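Local coordinates for protein putative Type I topoisomerase (Deinococcus radiodurans, PDB 3M4A) that probably relaxes DNA as a type IB topoisomerase, breaking one strand without ATP, letting strands pass and rejoining it, at residues E249-Q254 against K264-D269; G255-E260 against D296-G301; P292-R297 against K329-S334. All coordinates share one frame; numbering follows the deposited sequence.

Contact 1. Residues E249-Q254 against K264-D269; sequences EYLAQQ and KKVLVD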
ATOM      1  N   GLU A 249       1.978  15.848  -1.638  1.00  5.08           N
ATOM      2  CA  GLU A 249       0.943  16.628  -0.932  1.00  6.43           C
ATOM      3  C   GLU A 249       1.547  17.771  -0.159  1.00  6.14           C
ATOM      4  O   GLU A 249       1.064  18.908  -0.222  1.00  6.63           O
ATOM      5  CB  GLU A 249       0.196  15.723   0.041  1.00  6.27           C
ATOM      6  CG  GLU A 249      -0.752  14.775  -0.613  1.00  5.91           C
ATOM      7  CD  GLU A 249      -1.403  13.796   0.358  1.00  8.87           C
ATOM      8  OE1 GLU A 249      -0.808  13.471   1.423  1.00 13.31           O
ATOM      9  OE2 GLU A 249      -2.512  13.348   0.047  1.00 11.98           O
ATOM     10  N   TYR A 250       2.614  17.458   0.567  1.00  6.85           N
ATOM     11  CA  TYR A 250       3.351  18.451   1.332  1.00  6.99           C
ATOM     12  C   TYR A 250       3.814  19.580   0.427  1.00  7.06           C
ATOM     13  O   TYR A 250       3.564  20.726   0.709  1.00  6.64           O
ATOM     14  CB  TYR A 250       4.531  17.802   2.026  1.00  8.41           C
ATOM     15  CG  TYR A 250       5.296  18.675   2.988  1.00  8.59           C
ATOM     16  CD1 TYR A 250       4.903  18.782   4.328  1.00 11.04           C
ATOM     17  CD2 TYR A 250       6.426  19.350   2.580  1.00 10.96           C
ATOM     18  CE1 TYR A 250       5.613  19.556   5.224  1.00 12.40           C
ATOM     19  CE2 TYR A 250       7.158  20.131   3.482  1.00 10.45           C
ATOM     20  CZ  TYR A 250       6.730  20.225   4.803  1.00 10.79           C
ATOM     21  OH  TYR A 250       7.455  20.995   5.701  1.00 13.11           O
ATOM     22  N   LEU A 251       4.481  19.254  -0.673  1.00  7.13           N
ATOM     23  CA  LEU A 251       4.979  20.299  -1.560  1.00  7.62           C
ATOM     24  C   LEU A 251       3.846  21.144  -2.170  1.00  7.49           C
ATOM     25  O   LEU A 251       3.951  22.375  -2.284  1.00  7.33           O
ATOM     26  CB  LEU A 251       5.874  19.679  -2.637  1.00  7.07           C
ATOM     27  CG  LEU A 251       7.179  19.053  -2.124  1.00  8.48           C
ATOM     28  CD1 LEU A 251       7.896  18.248  -3.205  1.00 10.15           C
ATOM     29  CD2 LEU A 251       8.109  20.130  -1.538  1.00  8.18           C
ATOM     30  N   ALA A 252       2.744  20.501  -2.546  1.00  7.43           N
ATOM     31  CA  ALA A 252       1.599  21.218  -3.118  1.00  7.86           C
ATOM     32  C   ALA A 252       1.028  22.203  -2.096  1.00  7.98           C
ATOM     33  O   ALA A 252       0.650  23.342  -2.424  1.00  8.97           O
ATOM     34  CB  ALA A 252       0.532  20.236  -3.569  1.00  7.76           C
ATOM     35  N   GLN A 253       0.994  21.770  -0.843  1.00  7.75           N
ATOM     36  CA  GLN A 253       0.430  22.572   0.226  1.00  7.87           C
ATOM     37  C   GLN A 253       1.352  23.701   0.660  1.00  8.63           C
ATOM     38  O   GLN A 253       0.896  24.838   0.872  1.00  8.61           O
ATOM     39  CB  GLN A 253       0.049  21.655   1.385  1.00  7.70           C
ATOM     40  CG  GLN A 253      -1.145  20.830   0.997  1.00  7.72           C
ATOM     41  CD  GLN A 253      -1.387  19.645   1.901  1.00  7.01           C
ATOM     42  OE1 GLN A 253      -0.952  19.615   3.062  1.00  6.85           O
ATOM     43  NE2 GLN A 253      -2.100  18.665   1.376  1.00  8.12           N
ATOM     44  N   GLN A 254       2.649  23.415   0.752  1.00  8.95           N
ATOM     45  CA  GLN A 254       3.636  24.456   1.067  1.00  9.53           C
ATOM     46  C   GLN A 254       3.641  25.508  -0.033  1.00  9.66           C
ATOM     47  O   GLN A 254       3.627  26.710   0.244  1.00  9.40           O
ATOM     48  CB  GLN A 254       5.039  23.861   1.232  1.00  9.96           C
ATOM     49  CG  GLN A 254       5.194  22.880   2.402  1.00 10.41           C
ATOM     50  CD  GLN A 254       4.570  23.392   3.689  1.00 10.70           C
ATOM     51  OE1 GLN A 254       4.946  24.458   4.201  1.00 10.07           O
ATOM     52  NE2 GLN A 254       3.584  22.661   4.204  1.00  8.93           N
ATOM     53  N   LYS A 264      14.837  24.455  -2.840  1.00 18.84           N
ATOM     54  CA  LYS A 264      15.617  23.352  -2.296  1.00 19.29           C
ATOM     55  C   LYS A 264      15.538  23.273  -0.764  1.00 18.55           C
ATOM     56  O   LYS A 264      15.621  22.184  -0.196  1.00 18.28           O
ATOM     57  CB  LYS A 264      17.064  23.426  -2.779  1.00 19.32           C
ATOM     58  CG  LYS A 264      17.227  23.012  -4.216  1.00 20.58           C
ATOM     59  CD  LYS A 264      18.649  23.225  -4.670  1.00 21.46           C
ATOM     60  CE  LYS A 264      18.853  22.748  -6.095  1.00 23.34           C
ATOM     61  NZ  LYS A 264      20.180  23.192  -6.627  1.00 24.35           N
ATOM     62  N   LYS A 265      15.366  24.416  -0.105  1.00 18.28           N
ATOM     63  CA  LYS A 265      15.124  24.447   1.338  1.00 18.07           C
ATOM     64  C   LYS A 265      13.797  23.756   1.681  1.00 17.05           C
ATOM     65  O   LYS A 265      13.690  23.060   2.695  1.00 17.04           O
ATOM     66  CB  LYS A 265      15.075  25.892   1.848  1.00 18.31           C
ATOM     67  CG  LYS A 265      14.871  26.015   3.363  1.00 19.60           C
ATOM     68  CD  LYS A 265      14.122  27.280   3.782  1.00 21.38           C
ATOM     69  CE  LYS A 265      12.603  27.134   3.653  1.00 23.68           C
ATOM     70  NZ  LYS A 265      12.062  26.116   4.594  1.00 25.60           N
ATOM     71  N   VAL A 266      12.782  23.983   0.856  1.00 15.95           N
ATOM     72  CA  VAL A 266      11.474  23.351   1.082  1.00 15.01           C
ATOM     73  C   VAL A 266      11.607  21.832   0.924  1.00 14.16           C
ATOM     74  O   VAL A 266      11.015  21.056   1.695  1.00 13.19           O
ATOM     75  CB  VAL A 266      10.373  23.889   0.129  1.00 14.64           C
ATOM     76  CG1 VAL A 266       9.020  23.195   0.409  1.00 14.16           C
ATOM     77  CG2 VAL A 266      10.228  25.416   0.251  1.00 15.54           C
ATOM     78  N   LEU A 267      12.387  21.408  -0.063  1.00 13.72           N
ATOM     79  CA  LEU A 267      12.636  19.982  -0.272  1.00 13.61           C
ATOM     80  C   LEU A 267      13.287  19.342   0.955  1.00 13.43           C
ATOM     81  O   LEU A 267      12.941  18.224   1.318  1.00 13.21           O
ATOM     82  CB  LEU A 267      13.486  19.745  -1.519  1.00 13.58           C
ATOM     83  CG  LEU A 267      12.848  20.095  -2.865  1.00 12.91           C
ATOM     84  CD1 LEU A 267      13.796  19.717  -3.990  1.00 14.88           C
ATOM     85  CD2 LEU A 267      11.491  19.403  -3.046  1.00 11.33           C
ATOM     86  N   VAL A 268      14.225  20.044   1.593  1.00 13.25           N
ATOM     87  CA  VAL A 268      14.834  19.544   2.843  1.00 13.63           C
ATOM     88  C   VAL A 268      13.767  19.322   3.915  1.00 13.38           C
ATOM     89  O   VAL A 268      13.719  18.250   4.521  1.00 13.60           O
ATOM     90  CB  VAL A 268      15.939  20.507   3.378  1.00 13.88           C
ATOM     91  CG1 VAL A 268      16.380  20.119   4.796  1.00 14.51           C
ATOM     92  CG2 VAL A 268      17.118  20.511   2.428  1.00 14.74           C
ATOM     93  N   ASP A 269      12.901  20.308   4.127  1.00 13.17           N
ATOM     94  CA  ASP A 269      11.818  20.197   5.108  1.00 13.16           C
ATOM     95  C   ASP A 269      10.876  19.036   4.782  1.00 12.69           C
ATOM     96  O   ASP A 269      10.424  18.319   5.677  1.00 12.44           O
ATOM     97  CB  ASP A 269      10.995  21.481   5.169  1.00 14.04           C
ATOM     98  CG  ASP A 269      11.731  22.627   5.841  1.00 16.45           C
ATOM     99  OD1 ASP A 269      12.668  22.378   6.634  1.00 20.01           O
ATOM    100  OD2 ASP A 269      11.338  23.781   5.591  1.00 20.67           O
TER
HETATM  101  O   HOH W   1       8.839  23.700   4.094  1.00 31.42           O
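Leu251 and Val266 run alongside each other, pointing opposite ways, and their ends meet where CD2 of Leu251 lies 3.7 Å from CG1 of Val266. Leu267 comes to the same leucine at about a right angle, its CD2 lying 3.8 Å from both CD1 and CD2 of Leu251. The CB of Leu267 points away from helix 235-254, but the leucine is long enough to bring CD2 back to the contact; the axes of the short segments are 10.5 Å apart at closest approach. Val266 has CG1 anti to the backbone N, which also carries that methyl to CB of Gln254.

The two helices follow one another in the catalytic core of the type IB family, joined by a short loop into a helical hairpin whose facing segments run at 134° to each other, well short of antiparallel. Phe295 and Tyr298 of helix 292-299 pack on the same leucines, extending the apolar side.

Toward the surface the chemistry turns polar. Tyr250 reaches across with CG anti to its own N (chi1 -173°), setting OH 3.6 Å from CB of Asp269, with ring and carboxylate planes 81° apart. CG of Gln254, one turn on, lies over one face of the ring, while Phe273, a turn further along helix 260-278, meets the ring as well. A water that donates to OD2 of Asp269 at 2.9 Å also has a weak bond with the tyrosine OH. The same OD2 forms a salt bridge to NZ of Lys265, 2.6 Å away, one turn earlier in its helix.

Contact 2. Residues G255-E260 against D296-G301; sequences GTESSE and DRYLDG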
ATOM      1  N   GLY A 255       3.659  25.045  -1.279  1.00 10.12           N
ATOM      2  CA  GLY A 255       3.587  25.918  -2.439  1.00 11.09           C
ATOM      3  C   GLY A 255       4.971  26.112  -3.020  1.00 11.25           C
ATOM      4  O   GLY A 255       5.983  25.934  -2.336  1.00 10.77           O
ATOM      5  N   THR A 256       4.993  26.497  -4.290  1.00 12.79           N
ATOM      6  CA  THR A 256       6.233  26.666  -5.037  1.00 13.96           C
ATOM      7  C   THR A 256       6.969  27.933  -4.598  1.00 15.13           C
ATOM      8  O   THR A 256       6.393  28.824  -3.953  1.00 14.57           O
ATOM      9  CB  THR A 256       5.960  26.719  -6.550  1.00 13.99           C
ATOM     10  OG1 THR A 256       4.982  27.724  -6.827  1.00 14.43           O
ATOM     11  CG2 THR A 256       5.444  25.368  -7.068  1.00 14.03           C
ATOM     12  N   GLU A 257       8.254  27.974  -4.932  1.00 16.33           N
ATOM     13  CA  GLU A 257       9.134  29.075  -4.572  1.00 18.12           C
ATOM     14  C   GLU A 257       9.636  29.718  -5.851  1.00 19.41           C
ATOM     15  O   GLU A 257       9.795  29.038  -6.857  1.00 20.47           O
ATOM     16  CB  GLU A 257      10.310  28.558  -3.751  1.00 18.03           C
ATOM     17  CG  GLU A 257       9.951  28.157  -2.320  1.00 19.39           C
ATOM     18  CD  GLU A 257       9.468  29.332  -1.483  1.00 20.93           C
ATOM     19  OE1 GLU A 257       9.800  30.496  -1.823  1.00 21.47           O
ATOM     20  OE2 GLU A 257       8.758  29.101  -0.481  1.00 21.45           O
ATOM     21  N   SER A 258       9.894  31.023  -5.807  1.00 21.28           N
ATOM     22  CA  SER A 258      10.352  31.751  -6.993  1.00 22.21           C
ATOM     23  C   SER A 258      11.810  31.449  -7.333  1.00 23.03           C
ATOM     24  O   SER A 258      12.165  31.405  -8.511  1.00 24.28           O
ATOM     25  CB  SER A 258      10.146  33.264  -6.833  1.00 22.49           C
ATOM     26  OG  SER A 258      10.623  33.734  -5.581  1.00 25.25           O
ATOM     27  N   SER A 259      12.643  31.239  -6.318  1.00 23.42           N
ATOM     28  CA  SER A 259      14.051  30.913  -6.541  1.00 24.01           C
ATOM     29  C   SER A 259      14.311  29.443  -6.266  1.00 24.55           C
ATOM     30  O   SER A 259      13.716  28.854  -5.362  1.00 24.74           O
ATOM     31  CB  SER A 259      14.960  31.785  -5.679  1.00 24.09           C
ATOM     32  OG  SER A 259      14.674  31.638  -4.302  1.00 25.25           O
ATOM     33  N   GLU A 260      15.208  28.856  -7.050  1.00 24.89           N
ATOM     34  CA  GLU A 260      15.514  27.436  -6.940  1.00 25.30           C
ATOM     35  C   GLU A 260      16.200  27.119  -5.620  1.00 25.09           C
ATOM     36  O   GLU A 260      16.032  26.025  -5.083  1.00 24.73           O
ATOM     37  CB  GLU A 260      16.378  26.980  -8.115  1.00 25.34           C
ATOM     38  CG  GLU A 260      16.753  25.505  -8.057  1.00 26.38           C
ATOM     39  CD  GLU A 260      16.948  24.867  -9.420  1.00 27.60           C
ATOM     40  OE1 GLU A 260      16.402  25.389 -10.423  1.00 31.94           O
ATOM     41  OE2 GLU A 260      17.632  23.820  -9.481  1.00 31.71           O
ATOM     42  N   ASP A 296      11.696  17.000  -8.989  1.00  9.05           N
ATOM     43  CA  ASP A 296      11.921  17.625 -10.312  1.00  9.20           C
ATOM     44  C   ASP A 296      10.780  18.567 -10.686  1.00  9.41           C
ATOM     45  O   ASP A 296      10.992  19.736 -11.032  1.00  9.54           O
ATOM     46  CB  ASP A 296      12.061  16.584 -11.424  1.00  9.35           C
ATOM     47  CG  ASP A 296      13.341  15.773 -11.340  1.00  9.14           C
ATOM     48  OD1 ASP A 296      14.325  16.204 -10.689  1.00 11.34           O
ATOM     49  OD2 ASP A 296      13.342  14.684 -11.937  1.00 12.39           O
ATOM     50  N   ARG A 297       9.543  18.079 -10.587  1.00  8.72           N
ATOM     51  CA  ARG A 297       8.412  18.927 -10.920  1.00  8.76           C
ATOM     52  C   ARG A 297       8.326  20.150 -10.017  1.00  8.81           C
ATOM     53  O   ARG A 297       8.100  21.272 -10.490  1.00  9.03           O
ATOM     54  CB  ARG A 297       7.108  18.122 -10.915  1.00  8.66           C
ATOM     55  CG  ARG A 297       7.069  17.018 -11.939  1.00  8.08           C
ATOM     56  CD  ARG A 297       7.126  17.480 -13.403  1.00  8.90           C
ATOM     57  NE  ARG A 297       7.120  16.284 -14.224  1.00  8.61           N
ATOM     58  CZ  ARG A 297       8.201  15.565 -14.535  1.00  8.07           C
ATOM     59  NH1 ARG A 297       9.409  15.956 -14.135  1.00 10.38           N
ATOM     60  NH2 ARG A 297       8.090  14.457 -15.248  1.00  9.81           N
ATOM     61  N   TYR A 298       8.538  19.958  -8.715  1.00  8.95           N
ATOM     62  CA  TYR A 298       8.512  21.072  -7.778  1.00  9.55           C
ATOM     63  C   TYR A 298       9.527  22.149  -8.158  1.00 10.15           C
ATOM     64  O   TYR A 298       9.220  23.337  -8.135  1.00  9.92           O
ATOM     65  CB  TYR A 298       8.773  20.577  -6.353  1.00  9.10           C
ATOM     66  CG  TYR A 298       8.672  21.678  -5.334  1.00  9.32           C
ATOM     67  CD1 TYR A 298       7.434  22.224  -4.996  1.00  7.18           C
ATOM     68  CD2 TYR A 298       9.817  22.206  -4.729  1.00  9.00           C
ATOM     69  CE1 TYR A 298       7.334  23.245  -4.071  1.00  8.87           C
ATOM     70  CE2 TYR A 298       9.730  23.223  -3.796  1.00  8.89           C
ATOM     71  CZ  TYR A 298       8.494  23.744  -3.469  1.00  8.98           C
ATOM     72  OH  TYR A 298       8.394  24.767  -2.551  1.00 10.76           O
ATOM     73  N   LEU A 299      10.724  21.723  -8.520  1.00 11.62           N
ATOM     74  CA  LEU A 299      11.799  22.643  -8.908  1.00 12.64           C
ATOM     75  C   LEU A 299      11.501  23.412 -10.202  1.00 13.66           C
ATOM     76  O   LEU A 299      12.045  24.503 -10.418  1.00 14.54           O
ATOM     77  CB  LEU A 299      13.127  21.889  -9.016  1.00 12.99           C
ATOM     78  CG  LEU A 299      13.684  21.470  -7.653  1.00 13.55           C
ATOM     79  CD1 LEU A 299      14.866  20.531  -7.803  1.00 14.79           C
ATOM     80  CD2 LEU A 299      14.059  22.673  -6.827  1.00 16.09           C
ATOM     81  N   ASP A 300      10.621  22.858 -11.027  1.00 14.16           N
ATOM     82  CA  ASP A 300      10.110  23.522 -12.224  1.00 14.36           C
ATOM     83  C   ASP A 300       8.775  24.247 -11.981  1.00 14.37           C
ATOM     84  O   ASP A 300       8.119  24.672 -12.938  1.00 15.12           O
ATOM     85  CB  ASP A 300       9.958  22.493 -13.354  1.00 14.90           C
ATOM     86  CG  ASP A 300      11.297  22.100 -13.982  1.00 16.36           C
ATOM     87  OD1 ASP A 300      12.292  22.817 -13.772  1.00 20.44           O
ATOM     88  OD2 ASP A 300      11.344  21.079 -14.682  1.00 19.59           O
ATOM     89  N   GLY A 301       8.363  24.362 -10.714  1.00 13.52           N
ATOM     90  CA  GLY A 301       7.173  25.124 -10.323  1.00 13.17           C
ATOM     91  C   GLY A 301       5.847  24.404 -10.519  1.00 12.67           C
ATOM     92  O   GLY A 301       4.796  25.046 -10.650  1.00 12.83           O
TER
HETATM   93  O   HOH W   2       9.139  25.685  -6.507  1.00 14.83           O
HETATM   94  O   HOH W   3      11.822  26.763  -8.374  1.00 26.23           O
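Tyr298 donates its hydroxyl to a main-chain acceptor, the backbone O of Gly255, in a short hydrogen bond of 2.7 Å from OH to O, while a water sits over the centre of its ring. The acceptor lies in the plane of the ring at its edge. Seen from the Gly255 carbonyl, the hydroxyl is tilted 27° from the carbonyl plane. Tyr298 has CG anti to its backbone N (chi1 -176°), which sends the ring from the last turn of its helix across to the 255-260 loop; an aromatic with a polar end suits this place, since the ring is buried and its hydroxyl meets the carbonyl.

The water stands 3.6 Å above the ring plane. It takes the N-H of Glu257 at 2.9 Å and can also donate to Tyr298 O, so it can link the two backbone segments. CA of Thr256 comes obliquely to the ring, 3.7 Å from CE1 of Tyr298.

Helix 292-299 ends here in a Schellman motif, with Gly301 as its C-prime residue: Gly301 N bonds to Tyr298 O, and Lys302 N to Arg297 O. The positive phi of Gly301 (80°) is easy for glycine, and CG2 of Thr256 rests 3.6 Å from the carbonyl carbon of Gly301. Gly255 likewise has a positive phi just after helix 235-254, where a side chain would collide with the preceding carbonyl.

Further along the loop, Glu260 uses its aliphatic part: its carboxylate has a long, weak ion pair with Lys264, while CG of Glu260 comes 4.1 Å from CD2 of Leu299, the two side chains crossing at about a right angle.

Contact 3. Residues P292-R297 against K329-S334; sequences PVIFDR and KRMLES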
ATOM      1  N   PRO A 292      12.095  10.777  -7.189  1.00  9.64           N
ATOM      2  CA  PRO A 292      12.664  12.096  -7.465  1.00  9.54           C
ATOM      3  C   PRO A 292      11.890  12.919  -8.485  1.00  8.72           C
ATOM      4  O   PRO A 292      12.018  14.143  -8.543  1.00  9.03           O
ATOM      5  CB  PRO A 292      14.069  11.768  -8.005  1.00  9.83           C
ATOM      6  CG  PRO A 292      13.982  10.406  -8.512  1.00 10.68           C
ATOM      7  CD  PRO A 292      12.969   9.686  -7.641  1.00 10.18           C
ATOM      8  N   VAL A 293      11.064  12.259  -9.285  1.00  8.86           N
ATOM      9  CA  VAL A 293      10.234  12.976 -10.235  1.00  8.62           C
ATOM     10  C   VAL A 293       9.396  14.066  -9.563  1.00  8.35           C
ATOM     11  O   VAL A 293       9.248  15.155 -10.099  1.00  7.95           O
ATOM     12  CB  VAL A 293       9.354  11.999 -11.049  1.00  8.79           C
ATOM     13  CG1 VAL A 293       8.318  12.763 -11.895  1.00  9.36           C
ATOM     14  CG2 VAL A 293      10.248  11.115 -11.933  1.00  9.01           C
ATOM     15  N   ILE A 294       8.873  13.797  -8.366  1.00  8.19           N
ATOM     16  CA  ILE A 294       8.054  14.764  -7.633  0.50  8.03           C
ATOM     17  C   ILE A 294       8.839  16.044  -7.311  1.00  7.64           C
ATOM     18  O   ILE A 294       8.316  17.171  -7.391  1.00  7.47           O
ATOM     19  CB  ILE A 294       7.481  14.090  -6.337  0.50  7.94           C
ATOM     20  CG1 ILE A 294       6.223  13.282  -6.680  0.50  7.36           C
ATOM     21  CG2 ILE A 294       7.164  15.103  -5.248  0.50  7.35           C
ATOM     22  CD1 ILE A 294       6.445  12.178  -7.697  0.50  5.32           C
ATOM     23  N   PHE A 295      10.113  15.852  -6.940  1.00  8.56           N
ATOM     24  CA  PHE A 295      11.036  16.955  -6.632  1.00  8.69           C
ATOM     25  C   PHE A 295      11.419  17.722  -7.905  1.00  8.69           C
ATOM     26  O   PHE A 295      11.437  18.948  -7.894  1.00  8.39           O
ATOM     27  CB  PHE A 295      12.291  16.421  -5.932  1.00  9.94           C
ATOM     28  CG  PHE A 295      12.079  16.041  -4.484  1.00  9.91           C
ATOM     29  CD1 PHE A 295      10.808  16.004  -3.914  1.00 11.17           C
ATOM     30  CD2 PHE A 295      13.163  15.717  -3.690  1.00 11.67           C
ATOM     31  CE1 PHE A 295      10.638  15.663  -2.583  1.00 11.70           C
ATOM     32  CE2 PHE A 295      12.989  15.370  -2.343  1.00 12.20           C
ATOM     33  CZ  PHE A 295      11.717  15.342  -1.807  1.00 12.65           C
ATOM     34  N   ASP A 296      11.696  17.000  -8.989  1.00  9.05           N
ATOM     35  CA  ASP A 296      11.921  17.625 -10.312  1.00  9.20           C
ATOM     36  C   ASP A 296      10.780  18.567 -10.686  1.00  9.41           C
ATOM     37  O   ASP A 296      10.992  19.736 -11.032  1.00  9.54           O
ATOM     38  CB  ASP A 296      12.061  16.584 -11.424  1.00  9.35           C
ATOM     39  CG  ASP A 296      13.341  15.773 -11.340  1.00  9.14           C
ATOM     40  OD1 ASP A 296      14.325  16.204 -10.689  1.00 11.34           O
ATOM     41  OD2 ASP A 296      13.342  14.684 -11.937  1.00 12.39           O
ATOM     42  N   ARG A 297       9.543  18.079 -10.587  1.00  8.72           N
ATOM     43  CA  ARG A 297       8.412  18.927 -10.920  1.00  8.76           C
ATOM     44  C   ARG A 297       8.326  20.150 -10.017  1.00  8.81           C
ATOM     45  O   ARG A 297       8.100  21.272 -10.490  1.00  9.03           O
ATOM     46  CB  ARG A 297       7.108  18.122 -10.915  1.00  8.66           C
ATOM     47  CG  ARG A 297       7.069  17.018 -11.939  1.00  8.08           C
ATOM     48  CD  ARG A 297       7.126  17.480 -13.403  1.00  8.90           C
ATOM     49  NE  ARG A 297       7.120  16.284 -14.224  1.00  8.61           N
ATOM     50  CZ  ARG A 297       8.201  15.565 -14.535  1.00  8.07           C
ATOM     51  NH1 ARG A 297       9.409  15.956 -14.135  1.00 10.38           N
ATOM     52  NH2 ARG A 297       8.090  14.457 -15.248  1.00  9.81           N
ATOM     53  N   LYS A 329      -0.491  10.036  -9.850  1.00  7.29           N
ATOM     54  CA  LYS A 329      -0.387   9.139 -10.978  1.00  7.98           C
ATOM     55  C   LYS A 329      -0.117   9.909 -12.258  1.00  8.28           C
ATOM     56  O   LYS A 329       0.762   9.544 -13.018  1.00  7.63           O
ATOM     57  CB  LYS A 329      -1.650   8.318 -11.160  1.00  8.51           C
ATOM     58  CG  LYS A 329      -1.432   7.176 -12.140  1.00  8.93           C
ATOM     59  CD  LYS A 329      -2.654   6.358 -12.386  1.00 10.39           C
ATOM     60  CE  LYS A 329      -2.279   5.153 -13.243  1.00 13.30           C
ATOM     61  NZ  LYS A 329      -3.462   4.427 -13.770  1.00 14.98           N
ATOM     62  N   ARG A 330      -0.887  10.967 -12.470  1.00  8.19           N
ATOM     63  CA  ARG A 330      -0.740  11.795 -13.668  1.00  9.02           C
ATOM     64  C   ARG A 330       0.604  12.520 -13.687  1.00  9.48           C
ATOM     65  O   ARG A 330       1.234  12.622 -14.749  1.00  9.13           O
ATOM     66  CB  ARG A 330      -1.907  12.760 -13.781  1.00  9.28           C
ATOM     67  CG  ARG A 330      -3.191  12.053 -14.160  1.00 10.44           C
ATOM     68  CD  ARG A 330      -4.370  12.994 -14.199  1.00 11.34           C
ATOM     69  NE  ARG A 330      -4.171  14.065 -15.163  1.00 13.75           N
ATOM     70  CZ  ARG A 330      -4.351  13.953 -16.473  1.00 14.24           C
ATOM     71  NH1 ARG A 330      -4.756  12.810 -17.019  1.00 15.32           N
ATOM     72  NH2 ARG A 330      -4.115  15.001 -17.247  1.00 16.74           N
ATOM     73  N   MET A 331       1.064  12.989 -12.523  1.00  8.69           N
ATOM     74  CA  MET A 331       2.410  13.588 -12.447  1.00  9.47           C
ATOM     75  C   MET A 331       3.495  12.588 -12.835  1.00  9.56           C
ATOM     76  O   MET A 331       4.410  12.923 -13.607  1.00  9.89           O
ATOM     77  CB  MET A 331       2.688  14.164 -11.057  1.00  9.31           C
ATOM     78  CG  MET A 331       4.046  14.815 -10.930  1.00  9.19           C
ATOM     79  SD  MET A 331       4.417  15.343  -9.243  1.00 10.08           S
ATOM     80  CE  MET A 331       3.574  16.906  -9.173  1.00  8.75           C
ATOM     81  N   LEU A 332       3.427  11.370 -12.303  1.00 10.10           N
ATOM     82  CA  LEU A 332       4.415  10.351 -12.652  1.00 11.48           C
ATOM     83  C   LEU A 332       4.345  10.008 -14.135  1.00 12.27           C
ATOM     84  O   LEU A 332       5.377   9.805 -14.782  1.00 12.56           O
ATOM     85  CB  LEU A 332       4.241   9.091 -11.821  1.00 11.40           C
ATOM     86  CG  LEU A 332       4.517   9.262 -10.325  1.00 11.78           C
ATOM     87  CD1 LEU A 332       4.129   7.971  -9.592  1.00 14.79           C
ATOM     88  CD2 LEU A 332       5.985   9.636 -10.041  1.00 12.89           C
ATOM     89  N   GLU A 333       3.129   9.953 -14.669  1.00 12.98           N
ATOM     90  CA  GLU A 333       2.942   9.690 -16.100  1.00 14.15           C
ATOM     91  C   GLU A 333       3.600  10.762 -16.999  1.00 14.14           C
ATOM     92  O   GLU A 333       3.984  10.460 -18.137  1.00 14.98           O
ATOM     93  CB  GLU A 333       1.452   9.494 -16.428  1.00 14.26           C
ATOM     94  CG  GLU A 333       0.934   8.143 -15.921  1.00 16.73           C
ATOM     95  CD  GLU A 333      -0.557   7.918 -16.138  1.00 17.48           C
ATOM     96  OE1 GLU A 333      -1.339   8.903 -16.157  1.00 23.58           O
ATOM     97  OE2 GLU A 333      -0.943   6.729 -16.267  1.00 22.34           O
ATOM     98  N   SER A 334       3.771  11.983 -16.499  1.00 14.29           N
ATOM     99  CA  SER A 334       4.424  13.023 -17.297  1.00 15.01           C
ATOM    100  C   SER A 334       5.894  12.703 -17.600  1.00 15.77           C
ATOM    101  O   SER A 334       6.450  13.243 -18.557  1.00 15.83           O
ATOM    102  CB  SER A 334       4.311  14.393 -16.625  1.00 14.38           C
ATOM    103  OG  SER A 334       5.125  14.487 -15.476  1.00 13.62           O
TER
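Arg297 grips Ser334 side-on, with NE and NH2 both donating to the one OG at 3.0 Å. The oxygen lies in the guanidinium plane, and the N-H...O angles, 149° and 146°, are bent, as expected when two donors share one acceptor. This is the polar border of a nearly perpendicular helix packing in the helical part of this type IB topoisomerase: segments 292-297 and 329-334, on helix 292-299 and the C-terminal helix 323-337, cross at 84°.

Beside the grip the contact is apolar. Met331 has CG anti to its backbone N and lies alongside Arg297, antiparallel to it, CG to CG at 3.9 Å, so the methylene part of the arginine serves as a hydrocarbon surface. The sulfur of Met331 continues to CG1 of Ile294 at 3.8 Å; an unbranched, flexible methionine can thread between these two neighbours. In the conformer given, CD1 of Ile294 comes 3.5 Å from CD2 of Leu332, but with two conformers deposited the tightness is doubtful.

A second shell fixes these groups. The guanidinium has CG1 of Val293 over one face, which covers that face and probably limits its rotation, and NH2 makes a salt bridge with Glu335 just beyond the segment. Tyr307 touches Arg297, Met331 and Ser334, while Leu95 and Thr96 of helix 91-113 back Leu332, and Thr244 and Ala248 of helix 235-254 lie against Ile294. Ser334, having accepted two N-H groups, turns its own proton inward along its helix, OG donating to O of Met331 at 2.5 Å.

From the N terminus, helix 235-254 comes first, and contact 1 closes the short hairpin back onto it from helix 260-278. Contact 2 starts in the loop of that hairpin and closes a longer excursion when the end of helix 292-299 returns to it; its segments alternate with those of contact 1, so the two cross. Contact 3 opens on the same helix 292-299, overlapping contact 2 at Asp296 and Arg297, and closes on helix 323-337, in series after contact 1. Helix 292-299 thus faces the hairpin through Phe295 and Tyr298 and the C-terminal helix through Ile294 and Arg297, joining them; Leu251 touches both Phe295 and Ile294.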